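Local coordinates for protein methylxanthine N1-demethylase NdmA (Pseudomonas putida, PDB 6ICN) that catalyses the N1-demethylation of caffeine to theobromine and formaldehyde, as a Rieske oxygenase with a [2Fe-2S] cluster and a non-heme iron centre, at residues 70-75 with 106-111; 147-152 with 344-349; 284-289 with 294-299; 207-212 with 222-227. All coordinates share one frame; numbering follows the deposited sequence.

Contact 1 of 4, residues 70-75 with 106-111; sequences GDEYVA and YDTHGA
Val74 and Thr108 bring strand 72-77 and the type I turn Asp107-Gly110 closest, their CA atoms 6.2 Å apart, and the two backbones meet through side chains and water without pairing as strands. Thr108 is the residue both partners touch. Its methyl CG2 meets CG2 of Val74 at 3.9 Å, the two side chains crossing at about a right angle, while CG1 of Val74 lies against the carbonyl O of Thr108. Glu72 comes in from the other strand position that faces the turn: with CG opposite the backbone N (chi1 -177°) and the chain extended beyond it, its carboxylate reaches the Thr108 side chain, OE2 standing 3.9 Å from CB. Two waters complete this join. One donates to Glu72 OE1 and, at 2.6 Å, to Thr108 O; the second donates to Glu72 OE2 and lies 2.7 Å from Thr108 OG1, so each carboxylate oxygen has its own water bridge to the turn. The turn is braced from within. Asp107 OD1 accepts from His109 N at 2.8 Å, an Asx turn, and from Ala111 N at 2.9 Å, the two N-H groups arriving on opposite faces of the carboxylate plane, and Gly110 N closes the turn onto Asp107 O. Within the Rieske domain the turn links strands 105-106 and 112-114 of the small four-stranded sheet, and the contact lays it against the six-stranded sheet, where strand 72-77 runs between 62-69 and 131-137 and Leu69 touches both Val74 and Thr108.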
loop_
_atom_site.group_PDB
_atom_site.type_symbol
_atom_site.label_atom_id
_atom_site.label_comp_id
_atom_site.label_asym_id
_atom_site.label_seq_id
_atom_site.Cartn_x
_atom_site.Cartn_y
_atom_site.Cartn_z
ATOM N N GLY A 70 37.017 -10.267 16.359
ATOM C CA GLY A 70 38.390 -10.573 15.989
ATOM C C GLY A 70 38.384 -11.463 14.768
ATOM O O GLY A 70 37.696 -11.187 13.782
ATOM N N ASP A 71 39.108 -12.580 14.839
ATOM C CA ASP A 71 39.224 -13.481 13.704
ATOM C C ASP A 71 38.173 -14.591 13.710
ATOM O O ASP A 71 38.236 -15.490 12.869
ATOM C CB ASP A 71 40.632 -14.091 13.670
ATOM C CG ASP A 71 41.683 -13.099 13.212
ATOM O OD1 ASP A 71 41.380 -12.284 12.309
ATOM O OD2 ASP A 71 42.813 -13.130 13.747
ATOM N N GLU A 72 37.208 -14.535 14.619
ATOM C CA GLU A 72 36.303 -15.640 14.883
ATOM C C GLU A 72 34.869 -15.211 14.606
ATOM O O GLU A 72 34.464 -14.119 15.000
ATOM C CB GLU A 72 36.432 -16.096 16.348
ATOM C CG GLU A 72 35.589 -17.296 16.726
ATOM C CD GLU A 72 35.796 -17.760 18.174
ATOM O OE1 GLU A 72 34.964 -18.579 18.649
ATOM O OE2 GLU A 72 36.775 -17.309 18.824
ATOM N N TYR A 73 34.100 -16.091 13.966
ATOM C CA TYR A 73 32.645 -15.954 13.960
ATOM C C TYR A 73 32.063 -16.590 15.218
ATOM O O TYR A 73 32.340 -17.764 15.526
ATOM C CB TYR A 73 32.046 -16.598 12.702
ATOM C CG TYR A 73 32.470 -15.898 11.431
ATOM C CD1 TYR A 73 31.882 -14.694 11.041
ATOM C CD2 TYR A 73 33.485 -16.418 10.635
ATOM C CE1 TYR A 73 32.279 -14.056 9.882
ATOM C CE2 TYR A 73 33.895 -15.776 9.476
ATOM C CZ TYR A 73 33.282 -14.594 9.106
ATOM O OH TYR A 73 33.695 -13.963 7.964
ATOM N N VAL A 74 31.261 -15.815 15.948
ATOM C CA VAL A 74 30.717 -16.209 17.241
ATOM C C VAL A 74 29.199 -16.166 17.184
ATOM O O VAL A 74 28.621 -15.232 16.609
ATOM C CB VAL A 74 31.237 -15.298 18.371
ATOM C CG1 VAL A 74 30.598 -15.648 19.701
ATOM C CG2 VAL A 74 32.771 -15.383 18.459
ATOM N N ALA A 75 28.564 -17.172 17.791
ATOM C CA ALA A 75 27.112 -17.229 17.963
ATOM C C ALA A 75 26.763 -17.261 19.450
ATOM O O ALA A 75 27.294 -18.092 20.203
ATOM C CB ALA A 75 26.532 -18.456 17.242
ATOM N N TYR A 106 30.412 -8.516 25.886
ATOM C CA TYR A 106 30.578 -9.965 25.963
ATOM C C TYR A 106 31.736 -10.436 25.089
ATOM O O TYR A 106 31.860 -10.023 23.928
ATOM C CB TYR A 106 29.291 -10.668 25.534
ATOM C CG TYR A 106 28.155 -10.402 26.479
ATOM C CD1 TYR A 106 27.965 -11.207 27.585
ATOM C CD2 TYR A 106 27.284 -9.324 26.273
ATOM C CE1 TYR A 106 26.923 -10.983 28.477
ATOM C CE2 TYR A 106 26.226 -9.073 27.164
ATOM C CZ TYR A 106 26.053 -9.912 28.263
ATOM O OH TYR A 106 25.021 -9.718 29.172
ATOM N N ASP A 107 32.570 -11.337 25.638
ATOM C CA ASP A 107 33.689 -11.868 24.866
ATOM C C ASP A 107 33.252 -13.074 24.012
ATOM O O ASP A 107 32.075 -13.453 23.967
ATOM C CB ASP A 107 34.868 -12.199 25.802
ATOM C CG ASP A 107 34.589 -13.348 26.770
ATOM O OD1 ASP A 107 33.668 -14.168 26.547
ATOM O OD2 ASP A 107 35.361 -13.464 27.774
ATOM N N THR A 108 34.212 -13.681 23.299
ATOM C CA THR A 108 33.888 -14.789 22.408
ATOM C C THR A 108 33.320 -15.996 23.145
ATOM O O THR A 108 32.737 -16.875 22.500
ATOM C CB THR A 108 35.114 -15.238 21.613
ATOM O OG1 THR A 108 36.121 -15.684 22.535
ATOM C CG2 THR A 108 35.648 -14.104 20.756
ATOM N N HIS A 109 33.487 -16.081 24.465
ATOM C CA HIS A 109 32.918 -17.179 25.234
ATOM C C HIS A 109 31.577 -16.830 25.858
ATOM O O HIS A 109 31.061 -17.606 26.675
ATOM C CB HIS A 109 33.909 -17.651 26.310
ATOM C CG HIS A 109 34.977 -18.558 25.770
ATOM N ND1 HIS A 109 34.761 -19.900 25.523
ATOM C CD2 HIS A 109 36.261 -18.313 25.412
ATOM C CE1 HIS A 109 35.867 -20.440 25.037
ATOM N NE2 HIS A 109 36.794 -19.498 24.965
ATOM N N GLY A 110 30.987 -15.696 25.474
ATOM C CA GLY A 110 29.741 -15.283 26.083
ATOM C C GLY A 110 29.866 -14.696 27.473
ATOM O O GLY A 110 28.842 -14.491 28.127
ATOM N N ALA A 111 31.088 -14.416 27.952
ATOM C CA ALA A 111 31.288 -13.883 29.295
ATOM C C ALA A 111 31.317 -12.359 29.276
ATOM O O ALA A 111 31.997 -11.764 28.438
ATOM C CB ALA A 111 32.603 -14.404 29.886
HETATM O O HOH W 1 32.589 -18.904 20.819
HETATM O O HOH W 2 37.014 -17.990 21.477
#

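Contact 2 of 4, residues 147-152 with 344-349; sequences SSFDCT and EAHKEG
Phe149 meets His346 and Gly349 where the loop between strands 140-144 and 166-175 reaches the end of helix 330-348, an aromatic join between a surface loop and a helix-to-helix junction. Ser147 and Ser148 lead into it, held on the loop side: Ser147 OG bonds to Arg144 and Ser148 OG to Asp146. Phe149 then carries the whole loop side of the contact. Its CG lies opposite the carbonyl carbon (chi1 -73°), and the ring extends toward the helix, touching with one corner, CE2 and CZ. Phe149 CE2 stands 3.7 Å from His346 CD2. Phe149 CZ lies 3.9 Å from Gly349 C, the carbonyl carbon. The Phe149 and His346 rings meet rim to rim, neither over the face of the other, with centroids 5.6 Å apart and planes at 42°. His33 stacks on Phe149 and also meets the His346 ring, while Phe353 of helix 350-358 adds another aromatic neighbour. Replacing Phe149 by an alanine is likely to open a gap beside His346 and Gly349 and leave His33 without its stacking partner. After Phe149 the loop turns through Asp150, whose phi is positive, to Cys151, which packs on Phe353 and Arg354, and Thr152, whose OG1 is bonded to His33 O. On the helix side, Gly349 is the first residue to leave helix 330-348, with a positive phi of 112°, and also the N-cap of helix 350-358; its N still bonds to His346 O at 3.2 Å.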
loop_
_atom_site.group_PDB
_atom_site.type_symbol
_atom_site.label_atom_id
_atom_site.label_comp_id
_atom_site.label_asym_id
_atom_site.label_seq_id
_atom_site.Cartn_x
_atom_site.Cartn_y
_atom_site.Cartn_z
ATOM N N SER A 147 26.553 -29.571 21.201
ATOM C CA SER A 147 27.801 -30.201 20.809
ATOM C C SER A 147 28.163 -31.375 21.716
ATOM O O SER A 147 29.257 -31.926 21.574
ATOM C CB SER A 147 28.943 -29.178 20.801
ATOM O OG SER A 147 28.689 -28.105 19.888
ATOM N N SER A 148 27.252 -31.790 22.606
ATOM C CA SER A 148 27.613 -32.749 23.655
ATOM C C SER A 148 27.852 -34.153 23.105
ATOM O O SER A 148 28.643 -34.912 23.681
ATOM C CB SER A 148 26.536 -32.772 24.738
ATOM O OG SER A 148 25.283 -33.239 24.240
ATOM N N PHE A 149 27.199 -34.531 22.002
ATOM C CA PHE A 149 27.491 -35.838 21.417
ATOM C C PHE A 149 28.783 -35.823 20.621
ATOM O O PHE A 149 29.389 -36.879 20.420
ATOM C CB PHE A 149 26.366 -36.312 20.488
ATOM C CG PHE A 149 25.122 -36.750 21.192
ATOM C CD1 PHE A 149 25.003 -36.671 22.569
ATOM C CD2 PHE A 149 24.059 -37.265 20.457
ATOM C CE1 PHE A 149 23.836 -37.076 23.201
ATOM C CE2 PHE A 149 22.903 -37.682 21.079
ATOM C CZ PHE A 149 22.781 -37.588 22.448
ATOM N N ASP A 150 29.170 -34.657 20.100
ATOM C CA ASP A 150 30.460 -34.436 19.444
ATOM C C ASP A 150 30.762 -35.474 18.358
ATOM O O ASP A 150 31.849 -36.048 18.298
ATOM C CB ASP A 150 31.581 -34.384 20.482
ATOM C CG ASP A 150 32.806 -33.640 19.977
ATOM O OD1 ASP A 150 32.703 -32.902 18.965
ATOM O OD2 ASP A 150 33.872 -33.802 20.588
ATOM N N CYS A 151 29.792 -35.687 17.451
ATOM C CA CYS A 151 30.004 -36.653 16.378
ATOM C C CYS A 151 29.451 -36.187 15.033
ATOM O O CYS A 151 29.305 -37.003 14.116
ATOM C CB CYS A 151 29.368 -38.014 16.733
ATOM S SG CYS A 151 27.578 -37.988 16.865
ATOM N N THR A 152 29.144 -34.906 14.886
ATOM C CA THR A 152 28.610 -34.382 13.638
ATOM C C THR A 152 29.569 -33.347 13.072
ATOM O O THR A 152 30.327 -32.712 13.815
ATOM C CB THR A 152 27.231 -33.751 13.859
ATOM O OG1 THR A 152 27.351 -32.701 14.825
ATOM C CG2 THR A 152 26.248 -34.810 14.381
ATOM N N GLU A 344 15.316 -42.055 17.198
ATOM C CA GLU A 344 15.295 -43.095 18.224
ATOM C C GLU A 344 16.655 -43.242 18.895
ATOM O O GLU A 344 16.737 -43.345 20.126
ATOM C CB GLU A 344 14.853 -44.424 17.605
ATOM C CG GLU A 344 13.392 -44.436 17.168
ATOM C CD GLU A 344 12.438 -44.127 18.316
ATOM O OE1 GLU A 344 11.375 -43.521 18.057
ATOM O OE2 GLU A 344 12.768 -44.481 19.479
ATOM N N ALA A 345 17.729 -43.234 18.105
ATOM C CA ALA A 345 19.070 -43.387 18.660
ATOM C C ALA A 345 19.443 -42.216 19.563
ATOM O O ALA A 345 20.117 -42.405 20.585
ATOM C CB ALA A 345 20.081 -43.544 17.533
ATOM N N HIS A 346 19.028 -40.995 19.208
ATOM C CA HIS A 346 19.288 -39.862 20.091
ATOM C C HIS A 346 18.727 -40.106 21.495
ATOM O O HIS A 346 19.358 -39.741 22.495
ATOM C CB HIS A 346 18.703 -38.582 19.480
ATOM C CG HIS A 346 18.568 -37.456 20.455
ATOM N ND1 HIS A 346 17.422 -37.239 21.188
ATOM C CD2 HIS A 346 19.445 -36.492 20.833
ATOM C CE1 HIS A 346 17.591 -36.185 21.967
ATOM N NE2 HIS A 346 18.811 -35.717 21.773
ATOM N N LYS A 347 17.556 -40.741 21.594
ATOM C CA LYS A 347 16.987 -41.023 22.907
ATOM C C LYS A 347 17.865 -41.978 23.701
ATOM O O LYS A 347 17.874 -41.925 24.936
ATOM C CB LYS A 347 15.587 -41.624 22.782
ATOM C CG LYS A 347 14.514 -40.718 22.224
ATOM C CD LYS A 347 13.230 -41.530 22.045
ATOM C CE LYS A 347 12.182 -40.786 21.227
ATOM N NZ LYS A 347 10.983 -41.641 20.961
ATOM N N GLU A 348 18.597 -42.857 23.015
ATOM C CA GLU A 348 19.459 -43.837 23.666
ATOM C C GLU A 348 20.840 -43.297 24.026
ATOM O O GLU A 348 21.584 -43.981 24.736
ATOM C CB GLU A 348 19.621 -45.080 22.783
ATOM C CG GLU A 348 18.334 -45.869 22.565
ATOM C CD GLU A 348 17.630 -46.190 23.872
ATOM O OE1 GLU A 348 16.406 -45.928 23.975
ATOM O OE2 GLU A 348 18.310 -46.687 24.803
ATOM N N GLY A 349 21.214 -42.114 23.555
ATOM C CA GLY A 349 22.431 -41.463 23.998
ATOM C C GLY A 349 23.492 -41.379 22.911
ATOM O O GLY A 349 23.323 -41.838 21.780
#

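Contact 3 of 4, residues 284-289 with 294-299; sequences FAREQS and YLHIAF
Arg286 and Phe284 both leave strand 277-286 with CG between the backbone N and the carbonyl carbon (chi1 near 65°), and this brings them together against helix 293-313. His296 meets both from the helix, its CB against Phe284 and its ring against Arg286. The Arg286 chain, extended from CG to NE, sets CD over one face of the imidazole, a CH-pi contact 3.9 Å from the centroid. The guanidinium follows, and CD2 of His296 lies over one of its faces, offset toward the rim, the two planes 41° apart. NE of Arg286 and NE2 of His296 come within 3.4 Å, but at a poor angle for a bond; both turn to Asp291, which takes a salt bridge from NE and a hydrogen bond from NE2, while Asp293 pairs with NH1. With a leucine here in place of Arg286, Asp293 and Asp291 would probably lose their salt bridges to the guanidinium, leaving Asp291 with His296. Phe284 packs nearer the root of the histidine side chain, its CE2 3.5 Å from CB of His296, the two rings oblique to each other. Ile297 CG1 lies at the edge of the Phe284 ring, 3.9 Å from CE1. The axes of strand 284-286 and helix 294-299 come within 10.8 Å, their directions 140° apart, joined by a short connection that carries Asp291, with Asp293 at the start of the helix. The strand lies between 166-175 and 263-274 in the seven-stranded sheet of the catalytic domain, where Phe284 also touches Leu266 of the caffeine pocket.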
loop_
_atom_site.group_PDB
_atom_site.type_symbol
_atom_site.label_atom_id
_atom_site.label_comp_id
_atom_site.label_asym_id
_atom_site.label_seq_id
_atom_site.Cartn_x
_atom_site.Cartn_y
_atom_site.Cartn_z
ATOM N N PHE A 284 26.048 -22.887 -6.293
ATOM C CA PHE A 284 26.245 -23.709 -7.478
ATOM C C PHE A 284 27.594 -23.402 -8.106
ATOM O O PHE A 284 28.086 -22.269 -8.054
ATOM C CB PHE A 284 25.095 -23.575 -8.518
ATOM C CG PHE A 284 24.992 -22.226 -9.164
ATOM C CD1 PHE A 284 24.244 -21.219 -8.578
ATOM C CD2 PHE A 284 25.626 -21.973 -10.370
ATOM C CE1 PHE A 284 24.137 -19.980 -9.186
ATOM C CE2 PHE A 284 25.542 -20.725 -10.977
ATOM C CZ PHE A 284 24.798 -19.727 -10.382
ATOM N N ALA A 285 28.193 -24.447 -8.677
ATOM C CA ALA A 285 29.531 -24.365 -9.249
ATOM C C ALA A 285 29.505 -24.924 -10.657
ATOM O O ALA A 285 28.778 -25.885 -10.935
ATOM C CB ALA A 285 30.558 -25.139 -8.418
ATOM N N ARG A 286 30.286 -24.320 -11.554
ATOM C CA ARG A 286 30.253 -24.805 -12.924
ATOM C C ARG A 286 31.637 -24.754 -13.543
ATOM O O ARG A 286 32.421 -23.835 -13.284
ATOM C CB ARG A 286 29.256 -24.022 -13.794
ATOM C CG ARG A 286 29.566 -22.536 -13.985
ATOM C CD ARG A 286 28.304 -21.865 -14.518
ATOM N NE ARG A 286 28.534 -20.558 -15.127
ATOM C CZ ARG A 286 28.610 -19.419 -14.453
ATOM N NH1 ARG A 286 28.509 -19.411 -13.125
ATOM N NH2 ARG A 286 28.777 -18.272 -15.112
ATOM N N GLU A 287 31.910 -25.766 -14.367
ATOM C CA GLU A 287 33.176 -25.874 -15.080
ATOM C C GLU A 287 33.224 -24.921 -16.268
ATOM O O GLU A 287 34.231 -24.231 -16.483
ATOM C CB GLU A 287 33.363 -27.323 -15.532
ATOM C CG GLU A 287 34.678 -27.608 -16.207
ATOM C CD GLU A 287 34.785 -29.069 -16.613
ATOM O OE1 GLU A 287 33.740 -29.762 -16.658
ATOM O OE2 GLU A 287 35.918 -29.520 -16.882
ATOM N N GLN A 288 32.141 -24.867 -17.046
ATOM C CA GLN A 288 32.010 -23.909 -18.147
ATOM C C GLN A 288 31.473 -22.606 -17.566
ATOM O O GLN A 288 30.286 -22.501 -17.248
ATOM C CB GLN A 288 31.094 -24.461 -19.235
ATOM C CG GLN A 288 31.768 -25.481 -20.147
ATOM C CD GLN A 288 30.847 -25.985 -21.247
ATOM O OE1 GLN A 288 29.681 -25.581 -21.337
ATOM N NE2 GLN A 288 31.366 -26.874 -22.096
ATOM N N SER A 289 32.343 -21.605 -17.416
ATOM C CA SER A 289 31.984 -20.430 -16.630
ATOM C C SER A 289 32.206 -19.120 -17.382
ATOM O O SER A 289 32.255 -18.053 -16.752
ATOM C CB SER A 289 32.754 -20.404 -15.313
ATOM O OG SER A 289 34.159 -20.330 -15.523
ATOM N N TYR A 294 23.972 -14.871 -14.236
ATOM C CA TYR A 294 22.536 -14.605 -14.124
ATOM C C TYR A 294 21.696 -15.470 -15.051
ATOM O O TYR A 294 20.491 -15.626 -14.812
ATOM C CB TYR A 294 22.285 -13.119 -14.364
ATOM C CG TYR A 294 23.008 -12.332 -13.310
ATOM C CD1 TYR A 294 22.503 -12.275 -12.014
ATOM C CD2 TYR A 294 24.239 -11.730 -13.567
ATOM C CE1 TYR A 294 23.173 -11.603 -11.024
ATOM C CE2 TYR A 294 24.920 -11.050 -12.573
ATOM C CZ TYR A 294 24.367 -10.990 -11.301
ATOM O OH TYR A 294 25.011 -10.332 -10.284
ATOM N N LEU A 295 22.293 -16.030 -16.102
ATOM C CA LEU A 295 21.647 -17.122 -16.819
ATOM C C LEU A 295 21.265 -18.236 -15.849
ATOM O O LEU A 295 20.122 -18.715 -15.829
ATOM C CB LEU A 295 22.592 -17.655 -17.896
ATOM C CG LEU A 295 22.048 -18.824 -18.711
ATOM C CD1 LEU A 295 20.873 -18.371 -19.574
ATOM C CD2 LEU A 295 23.163 -19.384 -19.571
ATOM N N HIS A 296 22.209 -18.617 -14.996
ATOM C CA HIS A 296 21.981 -19.717 -14.069
ATOM C C HIS A 296 21.111 -19.299 -12.893
ATOM O O HIS A 296 20.225 -20.058 -12.484
ATOM C CB HIS A 296 23.332 -20.262 -13.611
ATOM C CG HIS A 296 24.148 -20.761 -14.760
ATOM N ND1 HIS A 296 23.882 -21.964 -15.379
ATOM C CD2 HIS A 296 25.130 -20.172 -15.484
ATOM C CE1 HIS A 296 24.710 -22.123 -16.395
ATOM N NE2 HIS A 296 25.470 -21.044 -16.488
ATOM N N ILE A 297 21.356 -18.107 -12.336
ATOM C CA ILE A 297 20.557 -17.649 -11.200
ATOM C C ILE A 297 19.097 -17.543 -11.602
ATOM O O ILE A 297 18.201 -17.971 -10.864
ATOM C CB ILE A 297 21.096 -16.309 -10.660
ATOM C CG1 ILE A 297 22.464 -16.515 -10.007
ATOM C CG2 ILE A 297 20.106 -15.718 -9.629
ATOM C CD1 ILE A 297 23.255 -15.205 -9.795
ATOM N N ALA A 298 18.827 -17.004 -12.796
ATOM C CA ALA A 298 17.442 -16.877 -13.223
ATOM C C ALA A 298 16.796 -18.248 -13.388
ATOM O O ALA A 298 15.629 -18.440 -13.014
ATOM C CB ALA A 298 17.366 -16.084 -14.529
ATOM N N PHE A 299 17.544 -19.214 -13.939
ATOM C CA PHE A 299 17.033 -20.573 -14.092
ATOM C C PHE A 299 16.751 -21.215 -12.731
ATOM O O PHE A 299 15.677 -21.794 -12.517
ATOM C CB PHE A 299 18.022 -21.420 -14.883
ATOM C CG PHE A 299 17.534 -22.814 -15.133
ATOM C CD1 PHE A 299 16.646 -23.070 -16.158
ATOM C CD2 PHE A 299 17.938 -23.855 -14.318
ATOM C CE1 PHE A 299 16.172 -24.358 -16.382
ATOM C CE2 PHE A 299 17.471 -25.142 -14.535
ATOM C CZ PHE A 299 16.589 -25.390 -15.566
#

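Contact 4 of 4, residues 207-212 with 222-227; sequences EPPIVP and FVYDTP
Pro209 packs its CD and CG on the Tyr224 ring, CD lying 3.4 Å from CE1, and this is one of the two tight places between the loop 207-212 and strand 219-225. The side chains cross at about a right angle. A chi1 of 172° carries the Tyr224 ring away from the backbone N and toward the loop, and CG2 of Thr226 lies over one of its faces. The other tight place is Val211, whose CG1 packs on the carbonyl O of Val223 at 3.5 Å while its CG2 meets CB of Phe222 at 4.0 Å. The Phe222 ring itself leads away, to stack on Tyr243. Here a proline-rich loop packs along a strand of the seven-stranded antiparallel sheet in the catalytic domain; the side chain of Tyr224 comes to about 8 Å from the bound caffeine. Toward Pro212 the contact turns to solvent: the backbones stay close, and the carbonyl O of Pro212 touches CB of Phe222, but a water sits between them, donating to Pro212 O at 2.7 Å and accepting from Val223 N at 2.8 Å. Pro209 and Pro212 are exposed, whereas Pro208 packs on Ala117 of a neighbouring subunit.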
loop_
_atom_site.group_PDB
_atom_site.type_symbol
_atom_site.label_atom_id
_atom_site.label_comp_id
_atom_site.label_asym_id
_atom_site.label_seq_id
_atom_site.Cartn_x
_atom_site.Cartn_y
_atom_site.Cartn_z
ATOM N N GLU A 207 8.363 -41.753 -15.367
ATOM C CA GLU A 207 8.691 -42.992 -14.673
ATOM C C GLU A 207 10.176 -43.022 -14.332
ATOM O O GLU A 207 11.008 -43.187 -15.239
ATOM C CB GLU A 207 8.317 -44.201 -15.528
ATOM C CG GLU A 207 8.677 -45.533 -14.887
ATOM C CD GLU A 207 8.041 -46.715 -15.601
ATOM O OE1 GLU A 207 8.257 -47.864 -15.155
ATOM O OE2 GLU A 207 7.320 -46.490 -16.602
ATOM N N PRO A 208 10.559 -42.880 -13.064
ATOM C CA PRO A 208 11.981 -42.874 -12.711
ATOM C C PRO A 208 12.466 -44.276 -12.390
ATOM O O PRO A 208 11.655 -45.171 -12.112
ATOM C CB PRO A 208 12.018 -41.978 -11.466
ATOM C CG PRO A 208 10.694 -42.274 -10.782
ATOM C CD PRO A 208 9.697 -42.608 -11.895
ATOM N N PRO A 209 13.774 -44.507 -12.415
ATOM C CA PRO A 209 14.308 -45.801 -11.981
ATOM C C PRO A 209 14.384 -45.870 -10.459
ATOM O O PRO A 209 14.264 -44.867 -9.754
ATOM C CB PRO A 209 15.705 -45.830 -12.605
ATOM C CG PRO A 209 16.109 -44.381 -12.612
ATOM C CD PRO A 209 14.831 -43.617 -12.922
ATOM N N ILE A 210 14.573 -47.086 -9.963
ATOM C CA ILE A 210 14.731 -47.352 -8.536
ATOM C C ILE A 210 16.224 -47.555 -8.294
ATOM O O ILE A 210 16.793 -48.569 -8.708
ATOM C CB ILE A 210 13.918 -48.581 -8.103
ATOM C CG1 ILE A 210 12.524 -48.563 -8.738
ATOM C CG2 ILE A 210 13.827 -48.679 -6.584
ATOM C CD1 ILE A 210 11.696 -47.325 -8.396
ATOM N N VAL A 211 16.873 -46.608 -7.625
ATOM C CA VAL A 211 18.337 -46.605 -7.552
ATOM C C VAL A 211 18.819 -47.201 -6.230
ATOM O O VAL A 211 18.155 -47.045 -5.196
ATOM C CB VAL A 211 18.891 -45.182 -7.740
ATOM C CG1 VAL A 211 18.339 -44.567 -9.014
ATOM C CG2 VAL A 211 18.559 -44.308 -6.542
ATOM N N PRO A 212 19.959 -47.891 -6.211
ATOM C CA PRO A 212 20.552 -48.279 -4.927
ATOM C C PRO A 212 21.041 -47.053 -4.167
ATOM O O PRO A 212 21.467 -46.061 -4.762
ATOM C CB PRO A 212 21.717 -49.192 -5.328
ATOM C CG PRO A 212 22.005 -48.861 -6.739
ATOM C CD PRO A 212 20.740 -48.373 -7.363
ATOM N N PHE A 222 23.876 -41.788 -3.818
ATOM C CA PHE A 222 23.162 -42.493 -4.880
ATOM C C PHE A 222 23.336 -41.740 -6.196
ATOM O O PHE A 222 23.626 -40.538 -6.210
ATOM C CB PHE A 222 21.670 -42.701 -4.537
ATOM C CG PHE A 222 20.939 -41.449 -4.067
ATOM C CD1 PHE A 222 20.927 -41.091 -2.722
ATOM C CD2 PHE A 222 20.226 -40.680 -4.968
ATOM C CE1 PHE A 222 20.233 -39.947 -2.293
ATOM C CE2 PHE A 222 19.529 -39.533 -4.557
ATOM C CZ PHE A 222 19.539 -39.166 -3.220
ATOM N N VAL A 223 23.170 -42.472 -7.307
ATOM C CA VAL A 223 23.423 -41.971 -8.658
ATOM C C VAL A 223 22.200 -42.207 -9.543
ATOM O O VAL A 223 21.550 -43.256 -9.455
ATOM C CB VAL A 223 24.680 -42.634 -9.265
ATOM C CG1 VAL A 223 24.938 -42.138 -10.684
ATOM C CG2 VAL A 223 25.892 -42.381 -8.383
ATOM N N TYR A 224 21.890 -41.234 -10.404
ATOM C CA TYR A 224 20.691 -41.257 -11.246
ATOM C C TYR A 224 21.040 -40.699 -12.619
ATOM O O TYR A 224 21.417 -39.530 -12.738
ATOM C CB TYR A 224 19.560 -40.449 -10.593
ATOM C CG TYR A 224 18.301 -40.218 -11.426
ATOM C CD1 TYR A 224 17.927 -41.097 -12.442
ATOM C CD2 TYR A 224 17.477 -39.116 -11.182
ATOM C CE1 TYR A 224 16.779 -40.881 -13.198
ATOM C CE2 TYR A 224 16.319 -38.896 -11.931
ATOM C CZ TYR A 224 15.976 -39.784 -12.937
ATOM O OH TYR A 224 14.834 -39.585 -13.691
ATOM N N ASP A 225 20.905 -41.524 -13.659
ATOM C CA ASP A 225 21.115 -41.074 -15.038
ATOM C C ASP A 225 19.772 -40.628 -15.607
ATOM O O ASP A 225 18.930 -41.460 -15.959
ATOM C CB ASP A 225 21.742 -42.180 -15.878
ATOM C CG ASP A 225 23.084 -42.622 -15.336
ATOM O OD1 ASP A 225 23.924 -41.738 -15.046
ATOM O OD2 ASP A 225 23.299 -43.846 -15.189
ATOM N N THR A 226 19.571 -39.307 -15.693
ATOM C CA THR A 226 18.310 -38.753 -16.178
ATOM C C THR A 226 18.137 -39.029 -17.675
ATOM O O THR A 226 19.104 -39.366 -18.372
ATOM C CB THR A 226 18.243 -37.245 -15.904
ATOM O OG1 THR A 226 19.263 -36.564 -16.653
ATOM C CG2 THR A 226 18.419 -36.963 -14.408
ATOM N N PRO A 227 16.905 -38.925 -18.189
ATOM C CA PRO A 227 16.687 -39.142 -19.626
ATOM C C PRO A 227 17.484 -38.172 -20.490
ATOM O O PRO A 227 17.721 -37.018 -20.121
ATOM C CB PRO A 227 15.178 -38.923 -19.795
ATOM C CG PRO A 227 14.602 -39.262 -18.464
ATOM C CD PRO A 227 15.629 -38.829 -17.450
HETATM O O HOH W 3 22.505 -45.202 -7.066
#

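How the contacts relate
Contact 1 lies in the Rieske domain, while contacts 3 and 4 lie in the catalytic domain, each with one segment on a strand of the seven-stranded sheet, 277-286 and 219-225, their centres about 24 Å apart. Along the chain contact 1 closes first; contact 2 then opens at 147-152 and closes only at 344-349, so contacts 4 and 3, in that order, fall between its two segments. Contact 2 therefore ties the loop following the Rieske strands to the end of helix 330-348. Contacts 1 and 4 are farthest apart, about 46 Å between centres, on opposite sides of the chain's centre. None of the four touches another; they sit in separate parts of this two-domain oxygenase.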